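Local coordinates for probable outer membrane protein (PDB 3DWO) that probably carries long-chain fatty acids or other hydrophobic compounds across the outer membrane through a FadL-type beta-barrel, at residues A[287-292]-A[305-310]; A[29-34]-A[231-236]; A[334-339]-A[359-364]; A[34-39]-A[217-222]; A[14-19]-A[380-385]. One frame throughout, in Å; residues are numbered along the deposited sequence.

Contact 1 of 5, residues A[287-292]-A[305-310]; sequences YASLDW and SATWTE. With C8E ((hydroxyethyloxy)tri(ethyloxy)octane), chain I.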
# COMPACT_ATOMS: atom_id res chain seq x y z
N TYR A 287 -0.41 -12.58 -4.98
CA TYR A 287 0.84 -12.38 -5.68
C TYR A 287 1.71 -13.62 -5.57
O TYR A 287 1.56 -14.42 -4.65
CB TYR A 287 1.60 -11.16 -5.15
CG TYR A 287 2.01 -11.22 -3.70
CD1 TYR A 287 1.15 -10.80 -2.69
CD2 TYR A 287 3.29 -11.66 -3.34
CE1 TYR A 287 1.54 -10.80 -1.36
CE2 TYR A 287 3.70 -11.67 -2.01
CZ TYR A 287 2.82 -11.24 -1.03
OH TYR A 287 3.23 -11.21 0.29
N ALA A 288 2.61 -13.78 -6.53
CA ALA A 288 3.52 -14.92 -6.57
C ALA A 288 4.92 -14.40 -6.86
O ALA A 288 5.09 -13.46 -7.64
CB ALA A 288 3.08 -15.89 -7.67
N SER A 289 5.92 -15.02 -6.25
CA SER A 289 7.29 -14.59 -6.47
C SER A 289 8.22 -15.77 -6.72
O SER A 289 8.09 -16.83 -6.09
CB SER A 289 7.79 -13.77 -5.28
OG SER A 289 7.55 -14.44 -4.06
N LEU A 290 9.14 -15.58 -7.65
CA LEU A 290 10.11 -16.60 -8.00
C LEU A 290 11.46 -16.06 -7.51
O LEU A 290 11.87 -14.98 -7.91
CB LEU A 290 10.13 -16.80 -9.52
CG LEU A 290 10.71 -18.09 -10.11
CD1 LEU A 290 12.18 -18.22 -9.74
CD2 LEU A 290 9.92 -19.28 -9.60
N ASP A 291 12.13 -16.81 -6.64
CA ASP A 291 13.42 -16.38 -6.11
C ASP A 291 14.57 -17.34 -6.43
O ASP A 291 14.39 -18.56 -6.45
CB ASP A 291 13.34 -16.18 -4.60
CG ASP A 291 12.25 -15.20 -4.21
OD1 ASP A 291 12.30 -14.04 -4.66
OD2 ASP A 291 11.35 -15.60 -3.44
N TRP A 292 15.74 -16.77 -6.66
CA TRP A 292 16.93 -17.55 -6.98
C TRP A 292 18.16 -16.95 -6.31
O TRP A 292 18.47 -15.78 -6.48
CB TRP A 292 17.14 -17.59 -8.50
CG TRP A 292 18.39 -18.30 -8.93
CD1 TRP A 292 18.90 -19.46 -8.42
CD2 TRP A 292 19.28 -17.91 -9.99
NE1 TRP A 292 20.04 -19.82 -9.09
CE2 TRP A 292 20.30 -18.89 -10.06
CE3 TRP A 292 19.31 -16.84 -10.89
CZ2 TRP A 292 21.34 -18.82 -11.00
CZ3 TRP A 292 20.34 -16.77 -11.82
CH2 TRP A 292 21.34 -17.76 -11.87
N SER A 305 15.00 -11.82 -8.20
CA SER A 305 13.63 -12.08 -7.82
C SER A 305 12.62 -11.44 -8.76
O SER A 305 12.82 -10.33 -9.25
CB SER A 305 13.41 -11.58 -6.38
OG SER A 305 12.05 -11.66 -6.02
N ALA A 306 11.52 -12.15 -9.01
CA ALA A 306 10.47 -11.65 -9.89
C ALA A 306 9.13 -11.89 -9.21
O ALA A 306 8.75 -13.03 -8.95
CB ALA A 306 10.50 -12.37 -11.23
N THR A 307 8.41 -10.81 -8.90
CA THR A 307 7.12 -10.95 -8.26
C THR A 307 5.99 -10.43 -9.13
O THR A 307 6.02 -9.29 -9.61
CB THR A 307 7.08 -10.21 -6.90
OG1 THR A 307 8.02 -10.81 -6.00
CG2 THR A 307 5.69 -10.28 -6.28
N TRP A 308 5.00 -11.29 -9.36
CA TRP A 308 3.83 -10.95 -10.16
C TRP A 308 2.69 -10.69 -9.19
O TRP A 308 2.26 -11.60 -8.48
CB TRP A 308 3.46 -12.12 -11.08
CG TRP A 308 2.18 -11.90 -11.84
CD1 TRP A 308 2.01 -11.14 -12.97
CD2 TRP A 308 0.90 -12.49 -11.55
NE1 TRP A 308 0.70 -11.22 -13.39
CE2 TRP A 308 0.00 -12.03 -12.54
CE3 TRP A 308 0.43 -13.34 -10.55
CZ2 TRP A 308 -1.35 -12.42 -12.56
CZ3 TRP A 308 -0.91 -13.73 -10.57
CH2 TRP A 308 -1.78 -13.26 -11.57
N THR A 309 2.21 -9.46 -9.15
CA THR A 309 1.11 -9.14 -8.25
C THR A 309 -0.18 -9.00 -9.04
O THR A 309 -0.25 -8.25 -10.01
CB THR A 309 1.41 -7.84 -7.49
OG1 THR A 309 2.67 -7.98 -6.82
CG2 THR A 309 0.33 -7.57 -6.45
N GLU A 310 -1.21 -9.73 -8.61
CA GLU A 310 -2.50 -9.71 -9.29
C GLU A 310 -3.34 -8.52 -8.84
O GLU A 310 -4.43 -8.67 -8.29
CB GLU A 310 -3.24 -11.03 -9.03
CG GLU A 310 -4.47 -11.23 -9.90
CD GLU A 310 -5.04 -12.63 -9.80
OE1 GLU A 310 -5.17 -13.15 -8.67
OE2 GLU A 310 -5.37 -13.22 -10.85
C2 C8E I . 0.99 -13.98 -16.37
C3 C8E I . 0.74 -14.64 -15.09
C4 C8E I . 1.93 -15.41 -14.76
C5 C8E I . 2.18 -15.32 -13.30
C6 C8E I . 3.14 -16.34 -12.90
C7 C8E I . 4.15 -15.48 -12.30
C8 C8E I . 5.01 -16.29 -11.40
O9 C8E I . 6.21 -15.86 -10.78
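A288 and W308 exchange both backbone bonds of an antiparallel hydrogen-bonded pair, W308 N reaching A288 O at 2.8 Å; L290 and A306 do the same two residues on. The W308 side chain leaves on the face it shares with A288, L290 and A306. W308 CB lies 4.0 Å from A288 O and 3.6 Å from C8E C7 of a detergent chain. With CG anti to the backbone N (chi1 174°), the indole lies flat along that chain: CD2 meets C8E C5 at 3.6 Å, then CE2 and CZ2 meet C8E C3 at 3.7 and 4.0 Å. E310 CA lies over the rim of the opposite face. On the other side of the strands, T307 CG2 approaches Y287 CD2 obliquely, 4.0 Å away, and S305 OG donates to D291 OD1 (2.8 Å), nearly along the C-O axis. This hairpin of strands 287-295 and 300-309 is a piece of barrel wall, flanked by strand 226-248, whose H233 stacks on Y287, and by strand 336-346, whose W337 meets the W308 ring.

Contact 2 of 5, residues A[29-34]-A[231-236]; sequences AAFNNP and AYHAKI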
# COMPACT_ATOMS: atom_id res chain seq x y z
N ALA A 29 11.59 -15.79 6.16
CA ALA A 29 11.00 -16.89 5.42
C ALA A 29 9.70 -17.35 6.08
O ALA A 29 8.84 -17.95 5.44
CB ALA A 29 11.98 -18.06 5.35
N ALA A 30 9.56 -17.08 7.38
CA ALA A 30 8.36 -17.47 8.11
C ALA A 30 7.09 -16.98 7.41
O ALA A 30 6.02 -17.57 7.55
CB ALA A 30 8.42 -16.92 9.53
N PHE A 31 7.21 -15.91 6.63
CA PHE A 31 6.06 -15.37 5.92
C PHE A 31 6.21 -15.38 4.40
O PHE A 31 5.36 -15.90 3.68
CB PHE A 31 5.78 -13.93 6.39
CG PHE A 31 4.67 -13.25 5.63
CD1 PHE A 31 3.35 -13.67 5.75
CD2 PHE A 31 4.96 -12.19 4.77
CE1 PHE A 31 2.33 -13.04 5.04
CE2 PHE A 31 3.94 -11.56 4.05
CZ PHE A 31 2.63 -11.99 4.18
N ASN A 32 7.31 -14.81 3.91
CA ASN A 32 7.58 -14.71 2.48
C ASN A 32 7.61 -16.04 1.72
O ASN A 32 7.03 -16.15 0.64
CB ASN A 32 8.85 -13.89 2.29
CG ASN A 32 8.72 -12.49 2.88
OD1 ASN A 32 7.79 -11.76 2.54
ND2 ASN A 32 9.64 -12.11 3.76
N ASN A 33 8.30 -17.04 2.26
CA ASN A 33 8.32 -18.36 1.64
C ASN A 33 8.60 -19.32 2.78
O ASN A 33 9.75 -19.64 3.07
CB ASN A 33 9.39 -18.50 0.56
CG ASN A 33 9.17 -19.73 -0.32
OD1 ASN A 33 8.80 -20.80 0.17
ND2 ASN A 33 9.38 -19.58 -1.63
N PRO A 34 7.54 -19.79 3.45
CA PRO A 34 7.67 -20.72 4.57
C PRO A 34 8.48 -21.99 4.27
O PRO A 34 9.11 -22.56 5.16
CB PRO A 34 6.21 -21.01 4.95
CG PRO A 34 5.47 -20.82 3.66
CD PRO A 34 6.12 -19.59 3.09
N ALA A 231 6.81 -18.83 -4.29
CA ALA A 231 5.91 -18.52 -3.20
C ALA A 231 4.62 -17.93 -3.73
O ALA A 231 4.62 -17.15 -4.68
CB ALA A 231 6.59 -17.53 -2.24
N TYR A 232 3.51 -18.32 -3.11
CA TYR A 232 2.22 -17.81 -3.52
C TYR A 232 1.41 -17.34 -2.33
O TYR A 232 1.24 -18.07 -1.35
CB TYR A 232 1.43 -18.87 -4.28
CG TYR A 232 0.10 -18.35 -4.78
CD1 TYR A 232 0.04 -17.51 -5.89
CD2 TYR A 232 -1.09 -18.67 -4.11
CE1 TYR A 232 -1.18 -17.00 -6.33
CE2 TYR A 232 -2.31 -18.15 -4.55
CZ TYR A 232 -2.35 -17.32 -5.65
OH TYR A 232 -3.54 -16.80 -6.09
N HIS A 233 0.93 -16.10 -2.42
CA HIS A 233 0.09 -15.52 -1.38
C HIS A 233 -1.26 -15.27 -2.02
O HIS A 233 -1.39 -14.49 -2.96
CB HIS A 233 0.70 -14.20 -0.87
CG HIS A 233 1.87 -14.39 0.04
ND1 HIS A 233 3.09 -14.87 -0.41
CD2 HIS A 233 2.00 -14.22 1.37
CE1 HIS A 233 3.92 -14.98 0.62
NE2 HIS A 233 3.28 -14.59 1.71
N ALA A 234 -2.28 -15.97 -1.52
CA ALA A 234 -3.61 -15.84 -2.08
C ALA A 234 -4.23 -14.50 -1.72
O ALA A 234 -3.85 -13.87 -0.74
CB ALA A 234 -4.51 -16.99 -1.57
N LYS A 235 -5.18 -14.06 -2.54
CA LYS A 235 -5.87 -12.80 -2.30
C LYS A 235 -6.60 -12.93 -0.97
O LYS A 235 -7.12 -14.00 -0.64
CB LYS A 235 -6.88 -12.52 -3.41
CG LYS A 235 -7.75 -11.30 -3.14
CD LYS A 235 -8.53 -10.91 -4.37
CE LYS A 235 -9.52 -11.98 -4.76
NZ LYS A 235 -10.15 -11.64 -6.06
N ILE A 236 -6.64 -11.84 -0.21
CA ILE A 236 -7.32 -11.87 1.07
C ILE A 236 -8.61 -11.05 0.99
O ILE A 236 -8.57 -9.82 0.85
CB ILE A 236 -6.42 -11.29 2.20
CG1 ILE A 236 -5.09 -12.05 2.24
CG2 ILE A 236 -7.13 -11.40 3.54
CD1 ILE A 236 -4.14 -11.58 3.34
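N33 and A231 bring the two backbones nearest, CA to CA 5.4 Å, where the chain leaving the short, weakly bonded helix 29-32 runs past the strand residues 231-233. As in the FadL family, this N-terminal segment belongs to the hatch inside the barrel, and the strand to the wall. The main feature is an aromatic pair between F31 and H233. F31 has CG anti to its backbone N (chi1 175°), which carries the phenyl ring out to the imidazole. H233 presents an edge to one face of it, an edge-to-face pair with the planes at 63° and the centroids 4.8 Å apart. The touching edge is the CD2-NE2 side: H233 CD2 comes within 3.6 Å of F31 CZ, and NE2 sits above the phenyl plane, displaced toward its rim. The same NE2 gives a weak hydrogen bond to F31 O at 3.2 Å, bent to 132°, and H233 CE1 lies 3.3 Å from N32 O. Next along, A231 CB touches both N32 O (3.2 Å) and N33 ND2 (3.5 Å). The N32 amide itself turns off to T7. F215 of the wall stacks on H233 and meets F31 edge-to-face. F31 O, though its bond is weak, suggests a proton on NE2, and the aromatic rings around the imidazole probably disfavour its charged form, consistent with a neutral donor joining hatch to wall.

Contact 3 of 5, residues A[334-339]-A[359-364]; sequences RNTWTL and YDQTPT. With C8E ((hydroxyethyloxy)tri(ethyloxy)octane), chain K.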
# COMPACT_ATOMS: atom_id res chain seq x y z
N ARG A 334 -3.91 -2.71 -13.02
CA ARG A 334 -3.36 -3.74 -13.88
C ARG A 334 -2.43 -4.65 -13.07
O ARG A 334 -1.86 -4.22 -12.06
CB ARG A 334 -2.55 -3.12 -15.03
CG ARG A 334 -1.39 -2.26 -14.55
CD ARG A 334 -0.40 -1.86 -15.66
NE ARG A 334 0.73 -1.11 -15.10
CZ ARG A 334 1.80 -0.71 -15.80
NH1 ARG A 334 1.90 -0.99 -17.10
NH2 ARG A 334 2.77 -0.04 -15.20
N ASN A 335 -2.30 -5.90 -13.49
CA ASN A 335 -1.40 -6.82 -12.81
C ASN A 335 -0.01 -6.22 -12.97
O ASN A 335 0.24 -5.48 -13.92
CB ASN A 335 -1.46 -8.21 -13.43
CG ASN A 335 -2.76 -8.91 -13.14
OD1 ASN A 335 -3.42 -8.62 -12.13
ND2 ASN A 335 -3.13 -9.85 -13.99
N THR A 336 0.90 -6.57 -12.07
CA THR A 336 2.22 -5.97 -12.13
C THR A 336 3.40 -6.92 -11.90
O THR A 336 3.24 -8.05 -11.42
CB THR A 336 2.30 -4.85 -11.09
OG1 THR A 336 3.46 -4.05 -11.34
CG2 THR A 336 2.38 -5.43 -9.69
N TRP A 337 4.59 -6.45 -12.27
CA TRP A 337 5.83 -7.22 -12.10
C TRP A 337 6.82 -6.37 -11.33
O TRP A 337 6.81 -5.14 -11.43
CB TRP A 337 6.46 -7.57 -13.46
CG TRP A 337 5.84 -8.72 -14.18
CD1 TRP A 337 4.93 -8.66 -15.20
CD2 TRP A 337 6.07 -10.11 -13.94
NE1 TRP A 337 4.58 -9.92 -15.60
CE2 TRP A 337 5.26 -10.84 -14.84
CE3 TRP A 337 6.88 -10.82 -13.04
CZ2 TRP A 337 5.24 -12.23 -14.88
CZ3 TRP A 337 6.85 -12.21 -13.07
CH2 TRP A 337 6.04 -12.90 -13.98
N THR A 338 7.66 -7.02 -10.55
CA THR A 338 8.69 -6.33 -9.80
C THR A 338 9.93 -7.24 -9.85
O THR A 338 9.91 -8.37 -9.37
CB THR A 338 8.23 -6.04 -8.33
OG1 THR A 338 9.35 -5.63 -7.53
CG2 THR A 338 7.59 -7.25 -7.72
N LEU A 339 10.98 -6.74 -10.49
CA LEU A 339 12.21 -7.49 -10.64
C LEU A 339 13.32 -6.87 -9.81
O LEU A 339 13.48 -5.65 -9.79
CB LEU A 339 12.62 -7.53 -12.12
CG LEU A 339 11.49 -7.78 -13.12
CD1 LEU A 339 12.01 -7.61 -14.53
CD2 LEU A 339 10.92 -9.17 -12.91
N TYR A 359 13.13 -3.04 -10.06
CA TYR A 359 12.21 -2.33 -10.93
C TYR A 359 10.83 -2.76 -10.48
O TYR A 359 10.53 -3.94 -10.43
CB TYR A 359 12.45 -2.70 -12.39
CG TYR A 359 11.31 -2.31 -13.29
CD1 TYR A 359 10.47 -3.28 -13.85
CD2 TYR A 359 11.03 -0.97 -13.56
CE1 TYR A 359 9.39 -2.93 -14.64
CE2 TYR A 359 9.94 -0.61 -14.35
CZ TYR A 359 9.13 -1.59 -14.89
OH TYR A 359 8.04 -1.25 -15.66
N ASP A 360 9.99 -1.78 -10.15
CA ASP A 360 8.66 -2.07 -9.65
C ASP A 360 7.57 -1.31 -10.42
O ASP A 360 7.50 -0.09 -10.36
CB ASP A 360 8.62 -1.70 -8.16
CG ASP A 360 7.39 -2.22 -7.46
OD1 ASP A 360 7.00 -3.38 -7.70
OD2 ASP A 360 6.83 -1.47 -6.64
N GLN A 361 6.73 -2.06 -11.14
CA GLN A 361 5.66 -1.45 -11.93
C GLN A 361 4.48 -1.00 -11.08
O GLN A 361 4.07 -1.70 -10.16
CB GLN A 361 5.11 -2.43 -12.96
CG GLN A 361 6.05 -2.87 -14.04
CD GLN A 361 5.34 -3.73 -15.05
OE1 GLN A 361 4.56 -4.61 -14.70
NE2 GLN A 361 5.61 -3.49 -16.33
N THR A 362 3.93 0.16 -11.42
CA THR A 362 2.77 0.66 -10.70
C THR A 362 1.53 0.01 -11.32
O THR A 362 1.48 -0.21 -12.53
CB THR A 362 2.63 2.18 -10.86
OG1 THR A 362 1.46 2.62 -10.15
CG2 THR A 362 2.50 2.56 -12.34
N PRO A 363 0.53 -0.33 -10.49
CA PRO A 363 -0.69 -0.95 -10.99
C PRO A 363 -1.70 0.10 -11.46
O PRO A 363 -2.73 -0.22 -12.05
CB PRO A 363 -1.20 -1.74 -9.78
CG PRO A 363 -0.81 -0.84 -8.65
CD PRO A 363 0.61 -0.43 -9.02
N THR A 364 -1.40 1.37 -11.18
CA THR A 364 -2.28 2.46 -11.58
C THR A 364 -2.11 2.71 -13.08
O THR A 364 -1.13 2.28 -13.68
CB THR A 364 -1.95 3.77 -10.83
OG1 THR A 364 -0.61 4.18 -11.16
CG2 THR A 364 -2.04 3.55 -9.31
C1 C8E K . 8.28 -5.70 -18.06
C2 C8E K . 8.72 -6.92 -17.40
C3 C8E K . 8.26 -8.16 -18.03
C4 C8E K . 8.20 -9.18 -17.00
C5 C8E K . 8.85 -10.41 -17.49
C6 C8E K . 9.76 -10.93 -16.49
C7 C8E K . 9.34 -12.32 -16.46
C8 C8E K . 10.09 -13.02 -15.40
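R334 grips T362 through its side chain: R334 NE and NH2 both point at T362 O, at 2.8 and 3.0 Å, side-on and within the guanidinium plane. The extended chain from CG to NE carries the group there. Among backbone bonds, L339 and Y359 form a hydrogen-bonded pair, Q361 N donates to W337 O in a nearly straight bond (3.1 Å, 170°), and R334 N bonds to P363 O at 2.9 Å. The return bond to W337 is made by a side chain: Q361 lies alongside W337 with OE1 3.0 Å from W337 N, which stands tilted 25° from the amide plane. Apolar contact comes from a detergent tail, C8E C4 lying over one face of the W337 indole, 3.7 Å from CG. Where regular pairing in this hairpin of the barrel wall stops, side-chain groups thus join the backbone bonds: the Q361 amide stands in for a backbone carbonyl, and the guanidinium, in a long, weak ion pair with D377, probably polarises the T362 carbonyl.

Contact 4 of 5, residues A[34-39]-A[217-222]; sequences PAAMAF and GAVWKP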
# COMPACT_ATOMS: atom_id res chain seq x y z
N PRO A 34 7.54 -19.79 3.45
CA PRO A 34 7.67 -20.72 4.57
C PRO A 34 8.48 -21.99 4.27
O PRO A 34 9.11 -22.56 5.16
CB PRO A 34 6.21 -21.01 4.95
CG PRO A 34 5.47 -20.82 3.66
CD PRO A 34 6.12 -19.59 3.09
N ALA A 35 8.47 -22.43 3.01
CA ALA A 35 9.21 -23.63 2.64
C ALA A 35 10.71 -23.51 2.94
O ALA A 35 11.34 -24.48 3.37
CB ALA A 35 9.00 -23.94 1.16
N ALA A 36 11.27 -22.32 2.73
CA ALA A 36 12.70 -22.09 2.97
C ALA A 36 13.07 -22.29 4.43
O ALA A 36 14.25 -22.41 4.78
CB ALA A 36 13.07 -20.68 2.52
N MET A 37 12.06 -22.33 5.28
CA MET A 37 12.24 -22.51 6.71
C MET A 37 12.83 -23.90 7.00
O MET A 37 13.50 -24.11 8.02
CB MET A 37 10.88 -22.35 7.38
CG MET A 37 10.88 -21.66 8.71
SD MET A 37 9.24 -21.01 9.09
CE MET A 37 8.19 -22.42 8.72
N ALA A 38 12.59 -24.83 6.09
CA ALA A 38 13.07 -26.20 6.25
C ALA A 38 14.59 -26.31 6.18
O ALA A 38 15.15 -27.37 6.45
CB ALA A 38 12.43 -27.09 5.18
N PHE A 39 15.25 -25.22 5.82
CA PHE A 39 16.70 -25.24 5.71
C PHE A 39 17.38 -24.33 6.73
O PHE A 39 18.58 -24.08 6.64
CB PHE A 39 17.10 -24.86 4.28
CG PHE A 39 16.63 -25.86 3.27
CD1 PHE A 39 17.27 -27.09 3.13
CD2 PHE A 39 15.51 -25.60 2.49
CE1 PHE A 39 16.79 -28.05 2.24
CE2 PHE A 39 15.02 -26.56 1.60
CZ PHE A 39 15.66 -27.79 1.48
N GLY A 217 4.44 -22.15 -0.20
CA GLY A 217 5.67 -22.03 -0.96
C GLY A 217 6.40 -23.34 -1.14
O GLY A 217 6.10 -24.35 -0.50
N ALA A 218 7.39 -23.31 -2.02
CA ALA A 218 8.20 -24.48 -2.31
C ALA A 218 9.62 -24.01 -2.57
O ALA A 218 9.83 -22.94 -3.14
CB ALA A 218 7.65 -25.21 -3.52
N VAL A 219 10.59 -24.81 -2.14
CA VAL A 219 11.99 -24.49 -2.34
C VAL A 219 12.69 -25.70 -2.95
O VAL A 219 12.42 -26.84 -2.56
CB VAL A 219 12.69 -24.12 -1.02
CG1 VAL A 219 14.20 -24.07 -1.22
CG2 VAL A 219 12.19 -22.77 -0.54
N TRP A 220 13.58 -25.43 -3.90
CA TRP A 220 14.33 -26.48 -4.58
C TRP A 220 15.80 -26.10 -4.66
O TRP A 220 16.15 -25.08 -5.26
CB TRP A 220 13.75 -26.68 -5.98
CG TRP A 220 14.46 -27.71 -6.81
CD1 TRP A 220 14.88 -28.94 -6.40
CD2 TRP A 220 14.75 -27.63 -8.21
NE1 TRP A 220 15.42 -29.64 -7.46
CE2 TRP A 220 15.35 -28.86 -8.58
CE3 TRP A 220 14.56 -26.65 -9.19
CZ2 TRP A 220 15.76 -29.12 -9.90
CZ3 TRP A 220 14.97 -26.91 -10.50
CH2 TRP A 220 15.56 -28.14 -10.83
N LYS A 221 16.66 -26.90 -4.03
CA LYS A 221 18.10 -26.66 -4.05
C LYS A 221 18.75 -27.70 -4.95
O LYS A 221 19.15 -28.77 -4.50
CB LYS A 221 18.68 -26.76 -2.63
CG LYS A 221 17.99 -25.87 -1.62
CD LYS A 221 18.75 -25.82 -0.30
CE LYS A 221 19.96 -24.90 -0.37
NZ LYS A 221 20.95 -25.30 -1.41
N PRO A 222 18.86 -27.39 -6.25
CA PRO A 222 19.46 -28.30 -7.22
C PRO A 222 20.94 -28.62 -7.03
O PRO A 222 21.33 -29.79 -7.08
CB PRO A 222 19.22 -27.60 -8.56
CG PRO A 222 18.00 -26.78 -8.30
CD PRO A 222 18.28 -26.22 -6.93
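F39 and K221 meet because both first torsions, -64° and -55°, set CG opposite the carbonyl carbon, and because the lysine then runs on extended through chi2 (-170°). That lays K221 CD over the centre of the F39 ring, a CH-pi contact of 3.9 Å to the centroid, and bends at chi3 and chi4 then steer CE and NZ. The two side chains run antiparallel, one over the other. V219 fills the next position with both its methyls: V219 CG1 faces F39 CE2 at 3.9 Å, while CG2 turns back toward residues 35 and 36, lying 3.4 Å from A36 N and 3.8 Å from A36 CB. In the FadL family the N-terminal region folds into a hatch that plugs the barrel, and here residues 34-38, helical in their angles and with i to i+3 backbone bonds such as A38 N to A35 O, rest against the inner side of wall strand 201-220, with no hydrogen bond between the two segments. A35 presents its CB straight at the strand backbone, 3.4 Å from G217 O and 3.6 Å from A218 CA. The P34 ring lies beside G217, P34 CG 4.2 Å from G217 N, where glycine puts no side chain in between. A35 O is hydrogen-bonded by S159 OG of strand 158-177, and L22 also touches A36 and V219.

Contact 5 of 5, residues A[14-19]-A[380-385]; sequences GRAMAG and FASLGA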
# COMPACT_ATOMS: atom_id res chain seq x y z
N GLY A 14 18.38 -4.01 2.30
CA GLY A 14 19.73 -3.70 1.86
C GLY A 14 20.06 -4.18 0.46
O GLY A 14 20.92 -3.61 -0.21
N ARG A 15 19.37 -5.22 -0.00
CA ARG A 15 19.61 -5.73 -1.35
C ARG A 15 18.39 -5.61 -2.25
O ARG A 15 18.21 -6.39 -3.19
CB ARG A 15 20.08 -7.19 -1.29
CG ARG A 15 19.25 -8.08 -0.38
CD ARG A 15 19.79 -9.50 -0.38
NE ARG A 15 19.01 -10.35 0.52
CZ ARG A 15 19.40 -10.72 1.74
NH1 ARG A 15 20.56 -10.33 2.22
NH2 ARG A 15 18.60 -11.48 2.47
N ALA A 16 17.56 -4.60 -1.97
CA ALA A 16 16.35 -4.34 -2.75
C ALA A 16 15.45 -5.56 -2.85
O ALA A 16 14.81 -5.79 -3.88
CB ALA A 16 16.71 -3.84 -4.14
N MET A 17 15.41 -6.35 -1.77
CA MET A 17 14.59 -7.56 -1.71
C MET A 17 14.98 -8.66 -2.70
O MET A 17 14.24 -9.63 -2.88
CB MET A 17 13.11 -7.20 -1.94
CG MET A 17 12.43 -6.49 -0.77
SD MET A 17 13.02 -4.82 -0.44
CE MET A 17 12.23 -3.91 -1.76
N ALA A 18 16.14 -8.53 -3.34
CA ALA A 18 16.59 -9.53 -4.31
C ALA A 18 16.85 -10.87 -3.63
O ALA A 18 17.52 -10.94 -2.60
CB ALA A 18 17.85 -9.05 -5.02
N GLY A 19 16.32 -11.94 -4.21
CA GLY A 19 16.51 -13.26 -3.63
C GLY A 19 15.44 -13.61 -2.62
O GLY A 19 15.41 -14.72 -2.09
N PHE A 380 14.33 1.01 -7.49
CA PHE A 380 14.81 0.94 -6.12
C PHE A 380 16.32 0.75 -6.10
O PHE A 380 16.86 -0.09 -6.82
CB PHE A 380 14.31 -0.26 -5.25
CG PHE A 380 12.95 -0.18 -4.81
CD1 PHE A 380 12.63 -0.42 -3.47
CD2 PHE A 380 11.91 0.02 -5.71
CE1 PHE A 380 11.31 -0.47 -3.04
CE2 PHE A 380 10.57 -0.02 -5.29
CZ PHE A 380 10.27 -0.27 -3.95
N ALA A 381 17.00 1.54 -5.28
CA ALA A 381 18.45 1.46 -5.13
C ALA A 381 18.74 1.30 -3.64
O ALA A 381 18.41 2.18 -2.85
CB ALA A 381 19.12 2.73 -5.67
N SER A 382 19.35 0.18 -3.26
CA SER A 382 19.63 -0.08 -1.84
C SER A 382 21.08 -0.41 -1.51
O SER A 382 21.82 -0.98 -2.32
CB SER A 382 18.77 -1.24 -1.34
OG SER A 382 17.39 -1.04 -1.60
N LEU A 383 21.47 -0.06 -0.28
CA LEU A 383 22.79 -0.34 0.26
C LEU A 383 22.56 -0.87 1.67
O LEU A 383 21.68 -0.38 2.38
CB LEU A 383 23.63 0.95 0.34
CG LEU A 383 24.06 1.58 -0.98
CD1 LEU A 383 24.83 2.86 -0.68
CD2 LEU A 383 24.93 0.60 -1.78
N GLY A 384 23.33 -1.88 2.07
CA GLY A 384 23.16 -2.44 3.40
C GLY A 384 24.43 -2.99 4.02
O GLY A 384 25.42 -3.24 3.33
N ALA A 385 24.41 -3.18 5.33
CA ALA A 385 25.55 -3.72 6.05
C ALA A 385 25.08 -4.53 7.25
O ALA A 385 24.03 -4.25 7.83
CB ALA A 385 26.46 -2.59 6.50
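A Schellman motif ends the short helix 10-14 of the plug, and its C-prime residue A16 (positive phi) faces S382 on wall strand 378-388. The same residues form a type I' turn from R15 to A18, closed by A18 N to R15 O at 3.0 Å. Contact with the strand is close because glycines are used on both sides: the CA atoms of G14 and G384 are only 4.0 Å apart. G14 O rests against S382 CB at 3.4 Å, and A16 CB lies 3.8 Å from S382 OG. That hydroxyl makes no bond to the A16 amide; its strong partner is S402 on the neighbouring strand, with a weak bond to W13 O besides. M17 bends at chi2 (68°) and chi3, which curls the thioether so that M17 CE comes obliquely to the F380 ring, 3.8 Å from F380 CE1. R15 turns the other way and forms a salt bridge with D344, its guanidinium also lying in a cation-pi contact with F23. No hydrogen bond runs between the segments, so the plug seats here by shape and by van der Waals contact. The strand that receives it is held on one side by strand 351-360, where A358 touches both A16 and F380, and on the other by strand 395-411, whose S402 and Q404 pack on F380.

In the fold
From the N terminus, the plug meets the wall first in contact 5, which ties residues 14-19 to strand 378-388 and encloses all the wall strands before it in one long loop. The other four lie within it. Contact 2 joins 29-34 to strand 226-248 and encloses contact 4, which begins at the shared P34 and reaches the preceding strand, 201-220. Contacts 1 and 3 follow in series as two local hairpins; no pair crosses. Between neighbours the wall is continuous: contact 2 passes to contact 1 through Y287 and H233, contact 1 to contact 3 through T309 and T336, and contact 3 to contact 5 where D360 touches F380; contact 1 also touches contact 5 at G19.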